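Local coordinates for ORF14 (Streptomyces clavuligerus, PDB 2WPW), which binds acetyl-CoA and, as a tandem GCN5-related N-acetyltransferase, probably acts as an acyltransferase, at residues Gly6-Val11 / Trp62-Gly67; Ala29-Thr34 / Gln89-Pro94; Val125-Pro130 / Arg327-Thr332. All coordinates share one frame; numbering follows the deposited sequence.

How the contacts relate
The first strand, 8-12, lies along strand 57-66 in contact 1, an antiparallel pairing that closes a loop of 50 residues holding helix 18-33. The end of that helix meets strand 84-92 and the turn after it in contact 2, so contacts 1 and 2 cross: their segments alternate along the chain, and the two tie the first strand and first helix of the N-terminal acetyltransferase unit to its hairpin strands. Contact 3 follows in series. Strand 120-127, the neighbour of 84-92, is joined by strand 323-334 from near the C terminus, closing a loop of 196 residues and linking the two GNAT regions. Centres of contacts 1 and 3 stand about 29 Å apart.

Contact 1 (Gly6-Val11 / Trp62-Gly67)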
loop_
_atom_site.group_PDB
_atom_site.type_symbol
_atom_site.label_atom_id
_atom_site.label_comp_id
_atom_site.label_asym_id
_atom_site.label_seq_id
_atom_site.Cartn_x
_atom_site.Cartn_y
_atom_site.Cartn_z
ATOM N N GLY A 6 27.215 -7.496 21.113
ATOM C CA GLY A 6 28.424 -6.723 20.840
ATOM C C GLY A 6 28.181 -5.758 19.681
ATOM O O GLY A 6 27.996 -4.551 19.865
ATOM N N GLU A 7 28.173 -6.309 18.476
ATOM C CA GLU A 7 28.030 -5.522 17.271
ATOM C C GLU A 7 26.700 -4.721 17.272
ATOM O O GLU A 7 26.735 -3.495 17.208
ATOM C CB GLU A 7 28.159 -6.451 16.052
ATOM C CG GLU A 7 28.540 -5.767 14.753
ATOM C CD GLU A 7 28.446 -6.695 13.529
ATOM O OE1 GLU A 7 27.754 -6.323 12.530
ATOM O OE2 GLU A 7 29.071 -7.790 13.583
ATOM N N LEU A 8 25.549 -5.396 17.377
ATOM C CA LEU A 8 24.230 -4.777 17.113
ATOM C C LEU A 8 23.362 -4.532 18.327
ATOM O O LEU A 8 23.209 -5.399 19.185
ATOM C CB LEU A 8 23.396 -5.623 16.137
ATOM C CG LEU A 8 24.012 -5.873 14.771
ATOM C CD1 LEU A 8 23.557 -7.223 14.173
ATOM C CD2 LEU A 8 23.707 -4.679 13.874
ATOM N N GLU A 9 22.736 -3.357 18.331
ATOM C CA GLU A 9 21.757 -2.991 19.351
ATOM C C GLU A 9 20.288 -2.805 18.870
ATOM O O GLU A 9 19.995 -1.977 18.002
ATOM C CB GLU A 9 22.221 -1.729 20.043
ATOM C CG GLU A 9 21.457 -1.472 21.284
ATOM C CD GLU A 9 21.674 -0.069 21.753
ATOM O OE1 GLU A 9 21.307 0.239 22.932
ATOM O OE2 GLU A 9 22.226 0.711 20.924
ATOM N N PHE A 10 19.372 -3.556 19.458
ATOM C CA PHE A 10 17.945 -3.437 19.110
ATOM C C PHE A 10 17.231 -2.325 19.900
ATOM O O PHE A 10 17.201 -2.332 21.112
ATOM C CB PHE A 10 17.248 -4.804 19.252
ATOM C CG PHE A 10 17.657 -5.782 18.188
ATOM C CD1 PHE A 10 16.923 -5.915 17.027
ATOM C CD2 PHE A 10 18.819 -6.510 18.316
ATOM C CE1 PHE A 10 17.306 -6.766 16.043
ATOM C CE2 PHE A 10 19.216 -7.373 17.317
ATOM C CZ PHE A 10 18.440 -7.501 16.170
ATOM N N VAL A 11 16.679 -1.344 19.214
ATOM C CA VAL A 11 16.017 -0.278 19.941
ATOM C C VAL A 11 14.645 -0.074 19.325
ATOM O O VAL A 11 14.542 -0.022 18.124
ATOM C CB VAL A 11 16.757 1.091 19.844
ATOM C CG1 VAL A 11 15.848 2.167 20.391
ATOM C CG2 VAL A 11 18.012 1.105 20.635
ATOM N N TRP A 62 10.896 -1.391 15.244
ATOM C CA TRP A 62 12.237 -1.465 15.816
ATOM C C TRP A 62 13.313 -0.930 14.892
ATOM O O TRP A 62 13.238 -1.014 13.663
ATOM C CB TRP A 62 12.617 -2.927 16.179
ATOM C CG TRP A 62 11.838 -3.463 17.294
ATOM C CD1 TRP A 62 10.549 -3.847 17.259
ATOM C CD2 TRP A 62 12.273 -3.622 18.630
ATOM N NE1 TRP A 62 10.134 -4.258 18.485
ATOM C CE2 TRP A 62 11.185 -4.144 19.356
ATOM C CE3 TRP A 62 13.502 -3.411 19.290
ATOM C CZ2 TRP A 62 11.273 -4.475 20.727
ATOM C CZ3 TRP A 62 13.595 -3.727 20.646
ATOM C CH2 TRP A 62 12.469 -4.256 21.355
ATOM N N VAL A 63 14.370 -0.445 15.509
ATOM C CA VAL A 63 15.559 -0.085 14.777
ATOM C C VAL A 63 16.758 -0.862 15.363
ATOM O O VAL A 63 16.787 -1.177 16.562
ATOM C CB VAL A 63 15.728 1.425 14.856
ATOM C CG1 VAL A 63 17.120 1.797 14.976
ATOM C CG2 VAL A 63 14.970 2.144 13.648
ATOM N N VAL A 64 17.726 -1.203 14.526
ATOM C CA VAL A 64 18.895 -1.855 15.026
ATOM C C VAL A 64 20.074 -0.918 14.761
ATOM O O VAL A 64 20.162 -0.294 13.672
ATOM C CB VAL A 64 19.063 -3.271 14.368
ATOM C CG1 VAL A 64 19.899 -3.205 13.157
ATOM C CG2 VAL A 64 19.705 -4.191 15.279
ATOM N N ARG A 65 20.970 -0.807 15.749
ATOM C CA ARG A 65 22.172 0.051 15.601
ATOM C C ARG A 65 23.548 -0.580 15.776
ATOM O O ARG A 65 23.798 -1.451 16.646
ATOM C CB ARG A 65 22.110 1.306 16.470
ATOM C CG ARG A 65 21.258 1.143 17.665
ATOM C CD ARG A 65 21.325 2.386 18.566
ATOM N NE ARG A 65 20.541 3.516 18.079
ATOM C CZ ARG A 65 19.959 4.400 18.878
ATOM N NH1 ARG A 65 20.056 4.281 20.191
ATOM N NH2 ARG A 65 19.254 5.386 18.348
ATOM N N SER A 66 24.423 -0.111 14.901
ATOM C CA SER A 66 25.829 -0.372 15.001
ATOM C C SER A 66 26.545 0.943 15.284
ATOM O O SER A 66 26.391 1.942 14.564
ATOM C CB SER A 66 26.357 -0.975 13.727
ATOM O OG SER A 66 27.452 -1.779 14.045
ATOM N N GLY A 67 27.288 0.937 16.377
ATOM C CA GLY A 67 28.047 2.101 16.782
ATOM C C GLY A 67 27.206 3.304 17.152
ATOM O O GLY A 67 27.657 4.428 17.011
#
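Phe10 and Val64 lie side by side at a non-hydrogen-bonded antiparallel pair, where strand 8-12, the outermost at this end of the N-terminal GNAT unit, runs along strand 57-66. Val64 CG2 sits over the middle of the Phe10 ring, 3.5 Å from its centroid: a CH-pi contact. Chi1 of Phe10 (-71°) carries the ring alongside Val64, and chi2 (-94°) turns its face to that methyl. Leu8 leans across Val64 on the same face, its CB 4.1 Å from Val64 CG2, and Trp62 brings CE3 to 4.0 Å from Phe10 CB. Branched and aromatic residues suit this side, since helix 101-115 packs on it through Ile101, Leu105 and His108.

The other face carries Glu9, Val11, Val63 and Arg65. Glu9 and Arg65 point the same way, with Glu9 OE2 only 3.0 Å from Arg65 CD, while their carboxylate and guanidinium planes stand 54° apart. Val11 CG2 packs 3.8 Å from Arg65 NH1. Two hydrogen-bonded pairs, Glu9 with Arg65 and Val11 with Val63, join the backbones; Val11 N to Val63 O is almost straight.

The chemistry is therefore two-sided: a mainly apolar face held by methyl and ring contacts, and a partly polar one where opposite charges probably attract without forming a salt bridge.

Contact 2 (Ala29-Thr34 / Gln89-Pro94). With ACO (acetyl coenzyme *a), chain E.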
loop_
_atom_site.group_PDB
_atom_site.type_symbol
_atom_site.label_atom_id
_atom_site.label_comp_id
_atom_site.label_asym_id
_atom_site.label_seq_id
_atom_site.Cartn_x
_atom_site.Cartn_y
_atom_site.Cartn_z
ATOM N N ALA A 29 15.631 6.833 2.793
ATOM C CA ALA A 29 15.976 7.640 1.648
ATOM C C ALA A 29 17.166 7.011 0.909
ATOM O O ALA A 29 17.167 6.949 -0.330
ATOM C CB ALA A 29 16.298 9.123 2.046
ATOM N N LEU A 30 18.168 6.553 1.678
ATOM C CA LEU A 30 19.432 6.021 1.081
ATOM C C LEU A 30 19.114 4.705 0.361
ATOM O O LEU A 30 19.413 4.552 -0.836
ATOM C CB LEU A 30 20.499 5.801 2.138
ATOM C CG LEU A 30 21.891 5.389 1.664
ATOM C CD1 LEU A 30 22.558 6.428 0.782
ATOM C CD2 LEU A 30 22.790 5.101 2.850
ATOM N N ALA A 31 18.439 3.796 1.064
ATOM C CA ALA A 31 18.021 2.491 0.505
ATOM C C ALA A 31 17.229 2.628 -0.788
ATOM O O ALA A 31 17.470 1.890 -1.756
ATOM C CB ALA A 31 17.224 1.664 1.521
ATOM N N ALA A 32 16.282 3.573 -0.820
ATOM C CA ALA A 32 15.408 3.678 -1.985
ATOM C C ALA A 32 16.225 3.987 -3.236
ATOM O O ALA A 32 15.815 3.593 -4.324
ATOM C CB ALA A 32 14.307 4.707 -1.797
ATOM N N GLU A 33 17.385 4.624 -3.086
ATOM C CA GLU A 33 18.202 4.996 -4.277
ATOM C C GLU A 33 18.610 3.806 -5.057
ATOM O O GLU A 33 18.640 3.883 -6.259
ATOM C CB GLU A 33 19.403 5.889 -3.950
ATOM C CG GLU A 33 18.967 7.138 -3.188
ATOM C CD GLU A 33 19.867 8.378 -3.391
ATOM O OE1 GLU A 33 21.101 8.252 -3.413
ATOM O OE2 GLU A 33 19.309 9.509 -3.483
ATOM N N THR A 34 18.822 2.677 -4.392
ATOM C CA THR A 34 19.107 1.434 -5.086
ATOM C C THR A 34 18.081 0.326 -4.851
ATOM O O THR A 34 18.411 -0.836 -4.947
ATOM C CB THR A 34 20.511 0.881 -4.719
ATOM O OG1 THR A 34 20.624 0.723 -3.292
ATOM C CG2 THR A 34 21.585 1.828 -5.234
ATOM N N GLN A 89 8.297 -4.057 7.283
ATOM C CA GLN A 89 9.605 -3.554 6.844
ATOM C C GLN A 89 10.721 -4.375 7.483
ATOM O O GLN A 89 10.714 -4.659 8.724
ATOM C CB GLN A 89 9.740 -2.026 7.123
ATOM C CG GLN A 89 11.216 -1.442 7.063
ATOM C CD GLN A 89 11.300 0.059 7.388
ATOM O OE1 GLN A 89 11.325 0.898 6.480
ATOM N NE2 GLN A 89 11.247 0.404 8.662
ATOM N N LEU A 90 11.662 -4.774 6.645
ATOM C CA LEU A 90 12.854 -5.422 7.100
ATOM C C LEU A 90 13.969 -4.950 6.181
ATOM O O LEU A 90 14.138 -5.476 5.082
ATOM C CB LEU A 90 12.682 -6.930 7.081
ATOM C CG LEU A 90 13.697 -7.736 7.892
ATOM C CD1 LEU A 90 13.102 -9.116 8.172
ATOM C CD2 LEU A 90 15.013 -7.746 7.094
ATOM N N LEU A 91 14.715 -3.935 6.639
ATOM C CA LEU A 91 15.572 -3.137 5.781
ATOM C C LEU A 91 16.971 -2.927 6.365
ATOM O O LEU A 91 17.115 -2.566 7.519
ATOM C CB LEU A 91 14.916 -1.767 5.619
ATOM C CG LEU A 91 15.662 -0.729 4.805
ATOM C CD1 LEU A 91 16.111 -1.281 3.497
ATOM C CD2 LEU A 91 14.798 0.597 4.584
ATOM N N VAL A 92 18.012 -3.185 5.578
ATOM C CA VAL A 92 19.409 -3.045 6.038
ATOM C C VAL A 92 20.104 -1.923 5.236
ATOM O O VAL A 92 19.883 -1.822 4.024
ATOM C CB VAL A 92 20.119 -4.372 5.880
ATOM C CG1 VAL A 92 21.603 -4.277 6.196
ATOM C CG2 VAL A 92 19.425 -5.430 6.748
ATOM N N HIS A 93 20.838 -1.025 5.919
ATOM C CA HIS A 93 21.638 0.025 5.248
ATOM C C HIS A 93 22.390 -0.610 4.065
ATOM O O HIS A 93 23.067 -1.607 4.241
ATOM C CB HIS A 93 22.621 0.584 6.242
ATOM C CG HIS A 93 23.412 1.770 5.761
ATOM N ND1 HIS A 93 23.359 2.999 6.390
ATOM C CD2 HIS A 93 24.350 1.901 4.785
ATOM C CE1 HIS A 93 24.183 3.847 5.793
ATOM N NE2 HIS A 93 24.796 3.210 4.816
ATOM N N PRO A 94 22.230 -0.062 2.849
ATOM C CA PRO A 94 22.789 -0.672 1.628
ATOM C C PRO A 94 24.338 -0.760 1.640
ATOM O O PRO A 94 24.935 -1.464 0.801
ATOM C CB PRO A 94 22.281 0.227 0.460
ATOM C CG PRO A 94 21.967 1.564 1.089
ATOM C CD PRO A 94 21.495 1.183 2.562
HETATM N N1A ACO E . 21.762 -12.183 -2.570
HETATM C C2A ACO E . 21.779 -13.478 -2.309
HETATM N N3A ACO E . 21.607 -13.931 -1.071
HETATM C C4A ACO E . 21.364 -13.113 -0.054
HETATM C C5A ACO E . 21.314 -11.751 -0.287
HETATM C C6A ACO E . 21.529 -11.295 -1.610
HETATM N N6A ACO E . 21.500 -10.012 -1.998
HETATM N N7A ACO E . 21.055 -11.165 0.892
HETATM C C8A ACO E . 20.932 -12.119 1.819
HETATM N N9A ACO E . 21.120 -13.313 1.234
HETATM C C1B ACO E . 21.027 -14.619 1.924
HETATM C C2B ACO E . 22.351 -15.309 1.880
HETATM O O2B ACO E . 22.123 -16.700 2.021
HETATM C C3B ACO E . 23.003 -14.817 3.137
HETATM O O3B ACO E . 23.743 -15.896 3.683
HETATM P P3B ACO E . 25.217 -15.513 4.327
HETATM O O7A ACO E . 26.192 -16.741 4.770
HETATM O O8A ACO E . 25.906 -14.198 3.770
HETATM O O9A ACO E . 25.558 -15.879 2.926
HETATM C C4B ACO E . 21.861 -14.399 4.077
HETATM O O4B ACO E . 20.646 -14.532 3.331
HETATM C C5B ACO E . 22.012 -12.921 4.051
HETATM O O5B ACO E . 21.895 -12.470 5.296
HETATM P P1A ACO E . 22.347 -11.034 5.633
HETATM O O1A ACO E . 21.605 -10.794 6.992
HETATM O O2A ACO E . 23.805 -10.704 5.751
HETATM O O3A ACO E . 21.836 -10.047 4.536
HETATM P P2A ACO E . 21.549 -8.440 4.619
HETATM O O4A ACO E . 22.475 -7.855 3.420
HETATM O O5A ACO E . 21.605 -7.865 5.967
HETATM O O6A ACO E . 20.004 -8.500 3.979
HETATM C CBP ACO E . 18.012 -7.528 2.887
HETATM C CCP ACO E . 19.076 -7.515 4.059
HETATM C CDP ACO E . 18.573 -8.861 2.467
HETATM C CEP ACO E . 16.999 -7.398 4.055
HETATM C CAP ACO E . 18.689 -6.257 2.246
HETATM O OAP ACO E . 19.041 -6.652 0.947
HETATM C C9P ACO E . 17.681 -5.102 2.237
HETATM O O9P ACO E . 17.479 -4.403 3.259
HETATM N N8P ACO E . 17.028 -4.981 1.063
HETATM C C7P ACO E . 16.003 -3.983 0.809
HETATM C C6P ACO E . 14.774 -4.228 1.690
HETATM C C5P ACO E . 14.140 -5.588 1.429
HETATM O O5P ACO E . 14.036 -5.994 0.283
HETATM N N4P ACO E . 13.654 -6.230 2.501
HETATM C C3P ACO E . 12.805 -7.454 2.419
HETATM C C2P ACO E . 13.569 -8.781 2.425
HETATM S S1P ACO E . 12.399 -10.188 2.292
HETATM C C ACO E . 11.781 -10.386 3.955
HETATM O O ACO E . 12.159 -9.652 4.870
HETATM C CH3 ACO E . 10.826 -11.509 4.250
#
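The strand that receives the pantetheine arm of acetyl-CoA in the GNAT fold is packed here against the last turns of helix 18-33. Leu30 reaches His93 with CD2 over one face of the imidazole, 3.4 Å from NE2. CG of Leu30 stands anti to the backbone N (chi1 -174°), which carries the fork of the side chain to the loop, CG lying 3.9 Å from Pro94 CG. Next along the helix, Ala31 is small enough to let the backbones close in: its CB lies 3.7 Å from Leu91 CD1. Pro94, a compact ring in the loop just after the strand, also meets Thr34, whose OG1 is 4.1 Å from Pro94 CB. No hydrogen bond crosses, so van der Waals contacts, mostly apolar, carry the packing.

The polar work of the strand goes to the cofactor. Val92 N gives a bond of 2.7 Å to O9P of acetyl-CoA, and N4P of the cofactor donates to Leu90 O at 2.7 Å and 171°, the pantetheine amides thus pairing like an extra strand. Leu91 CD1 touches both Ala31 and the cofactor.

Strand 69-79 bonds the backbone of 84-92 along one edge, while helix 101-115 packs against the side chains of Leu90 and Val92.

Contact 3 (Val125-Pro130 / Arg327-Thr332); sequences VVESLP and RWVFWT
Arg327 opens the pairing with its backbone, a hydrogen-bonded antiparallel pair with Glu127 in which Glu127 N reaches Arg327 O at 2.8 Å. The extended arginine lends its aliphatic stem to Leu129, whose CD1 lies 3.5 Å from Arg327 CG, and carries its charge on to a salt bridge with Glu308. Trp328, on the opposite face, meets Val126 loosely and stacks on His158.

Val329 returns to the face of Arg327. It pairs with Val125 through two backbone bonds, and the branched side chain lays CG2 against the acid's stem, 3.5 Å from Glu127 CG. Trp331, its CG anti to the carbonyl carbon (chi1 -57°), thereby sets its broad indole by Val125, whose CG2 sits over the five-membered ring, 3.6 Å from its centroid, in a CH-pi contact. The carboxylate of Glu127, tilted 39° to the indole, approaches at the ring edge, where Trp331 NE1 gives OE2 a weak bond of 3.3 Å. That oxygen also has a salt bridge to Arg150.

A strand from near the C terminus thus pairs with 120-127, the neighbour of cofactor-binding strand 84-92; the Val125 side chain lies about 4 Å from acetyl-CoA. Strand 323-334 runs between strands 120-127 and 149-162, with helix 138-146 packed over Val125, Glu127 and Trp331.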
loop_
_atom_site.group_PDB
_atom_site.type_symbol
_atom_site.label_atom_id
_atom_site.label_comp_id
_atom_site.label_asym_id
_atom_site.label_seq_id
_atom_site.Cartn_x
_atom_site.Cartn_y
_atom_site.Cartn_z
ATOM N N VAL A 125 7.236 -9.468 -1.185
ATOM C CA VAL A 125 8.623 -9.472 -1.645
ATOM C C VAL A 125 8.631 -9.079 -3.097
ATOM O O VAL A 125 7.891 -9.672 -3.877
ATOM C CB VAL A 125 9.253 -10.892 -1.480
ATOM C CG1 VAL A 125 10.692 -10.970 -2.051
ATOM C CG2 VAL A 125 9.196 -11.340 -0.011
ATOM N N VAL A 126 9.464 -8.107 -3.484
ATOM C CA VAL A 126 9.444 -7.659 -4.896
ATOM C C VAL A 126 10.192 -8.615 -5.799
ATOM O O VAL A 126 11.364 -8.866 -5.544
ATOM C CB VAL A 126 10.050 -6.256 -5.062
ATOM C CG1 VAL A 126 10.095 -5.889 -6.556
ATOM C CG2 VAL A 126 9.219 -5.243 -4.253
ATOM N N GLU A 127 9.530 -9.168 -6.825
ATOM C CA GLU A 127 10.213 -10.064 -7.762
ATOM C C GLU A 127 9.856 -9.722 -9.170
ATOM O O GLU A 127 9.185 -8.710 -9.423
ATOM C CB GLU A 127 9.862 -11.508 -7.523
ATOM C CG GLU A 127 10.034 -11.890 -6.085
ATOM C CD GLU A 127 10.084 -13.403 -5.884
ATOM O OE1 GLU A 127 10.985 -14.002 -6.507
ATOM O OE2 GLU A 127 9.232 -13.959 -5.113
ATOM N N SER A 128 10.285 -10.568 -10.087
ATOM C CA SER A 128 10.190 -10.260 -11.496
ATOM C C SER A 128 8.913 -10.761 -12.083
ATOM O O SER A 128 8.418 -11.823 -11.717
ATOM C CB SER A 128 11.359 -10.893 -12.270
ATOM O OG SER A 128 12.508 -10.147 -12.024
ATOM N N LEU A 129 8.403 -9.998 -13.029
ATOM C CA LEU A 129 7.290 -10.440 -13.808
ATOM C C LEU A 129 7.837 -11.290 -14.967
ATOM O O LEU A 129 8.816 -10.896 -15.612
ATOM C CB LEU A 129 6.610 -9.211 -14.357
ATOM C CG LEU A 129 5.116 -9.003 -14.141
ATOM C CD1 LEU A 129 4.612 -9.756 -12.929
ATOM C CD2 LEU A 129 4.786 -7.476 -14.101
ATOM N N PRO A 130 7.197 -12.445 -15.255
ATOM C CA PRO A 130 7.678 -13.385 -16.261
ATOM C C PRO A 130 8.334 -12.740 -17.473
ATOM O O PRO A 130 9.297 -13.304 -17.998
ATOM C CB PRO A 130 6.404 -14.119 -16.689
ATOM C CG PRO A 130 5.605 -14.222 -15.442
ATOM C CD PRO A 130 5.919 -12.904 -14.668
ATOM N N ARG A 327 6.608 -7.560 -9.647
ATOM C CA ARG A 327 5.672 -8.577 -9.146
ATOM C C ARG A 327 5.722 -8.612 -7.611
ATOM O O ARG A 327 6.769 -8.850 -7.061
ATOM C CB ARG A 327 6.052 -9.940 -9.742
ATOM C CG ARG A 327 4.933 -10.971 -9.672
ATOM C CD ARG A 327 5.374 -12.399 -10.010
ATOM N NE ARG A 327 4.287 -13.342 -9.716
ATOM C CZ ARG A 327 4.473 -14.613 -9.346
ATOM N NH1 ARG A 327 5.685 -15.128 -9.231
ATOM N NH2 ARG A 327 3.445 -15.374 -9.087
ATOM N N TRP A 328 4.599 -8.354 -6.933
ATOM C CA TRP A 328 4.534 -8.316 -5.498
ATOM C C TRP A 328 4.177 -9.704 -4.935
ATOM O O TRP A 328 3.018 -9.994 -4.782
ATOM C CB TRP A 328 3.497 -7.264 -5.077
ATOM C CG TRP A 328 4.011 -5.845 -5.170
ATOM C CD1 TRP A 328 5.231 -5.450 -5.676
ATOM C CD2 TRP A 328 3.312 -4.629 -4.842
ATOM N NE1 TRP A 328 5.340 -4.104 -5.641
ATOM C CE2 TRP A 328 4.198 -3.559 -5.126
ATOM C CE3 TRP A 328 2.044 -4.340 -4.290
ATOM C CZ2 TRP A 328 3.868 -2.210 -4.881
ATOM C CZ3 TRP A 328 1.701 -3.005 -4.047
ATOM C CH2 TRP A 328 2.622 -1.948 -4.329
ATOM N N VAL A 329 5.175 -10.557 -4.664
ATOM C CA VAL A 329 4.964 -11.960 -4.249
ATOM C C VAL A 329 4.752 -12.104 -2.708
ATOM O O VAL A 329 5.411 -11.431 -1.946
ATOM C CB VAL A 329 6.159 -12.832 -4.673
ATOM C CG1 VAL A 329 5.851 -14.356 -4.470
ATOM C CG2 VAL A 329 6.608 -12.497 -6.120
ATOM N N PHE A 330 3.810 -12.948 -2.271
ATOM C CA PHE A 330 3.530 -13.094 -0.822
ATOM C C PHE A 330 4.230 -14.294 -0.225
ATOM O O PHE A 330 4.179 -15.379 -0.776
ATOM C CB PHE A 330 2.009 -13.182 -0.565
ATOM C CG PHE A 330 1.255 -12.060 -1.202
ATOM C CD1 PHE A 330 1.565 -10.740 -0.884
ATOM C CD2 PHE A 330 0.315 -12.299 -2.179
ATOM C CE1 PHE A 330 0.922 -9.670 -1.514
ATOM C CE2 PHE A 330 -0.345 -11.232 -2.807
ATOM C CZ PHE A 330 -0.023 -9.913 -2.481
ATOM N N TRP A 331 4.867 -14.105 0.917
ATOM C CA TRP A 331 5.568 -15.203 1.554
ATOM C C TRP A 331 5.075 -15.362 2.977
ATOM O O TRP A 331 4.523 -14.438 3.569
ATOM C CB TRP A 331 7.109 -15.049 1.515
ATOM C CG TRP A 331 7.775 -14.906 0.151
ATOM C CD1 TRP A 331 7.448 -14.003 -0.837
ATOM C CD2 TRP A 331 8.938 -15.611 -0.342
ATOM N NE1 TRP A 331 8.293 -14.147 -1.931
ATOM C CE2 TRP A 331 9.221 -15.106 -1.652
ATOM C CE3 TRP A 331 9.741 -16.644 0.172
ATOM C CZ2 TRP A 331 10.270 -15.581 -2.440
ATOM C CZ3 TRP A 331 10.808 -17.115 -0.616
ATOM C CH2 TRP A 331 11.063 -16.571 -1.909
ATOM N N THR A 332 5.232 -16.571 3.505
ATOM C CA THR A 332 4.843 -16.892 4.872
ATOM C C THR A 332 5.977 -17.721 5.455
ATOM O O THR A 332 6.780 -18.330 4.723
ATOM C CB THR A 332 3.580 -17.791 4.971
ATOM O OG1 THR A 332 3.764 -18.910 4.128
ATOM C CG2 THR A 332 2.315 -17.094 4.504
#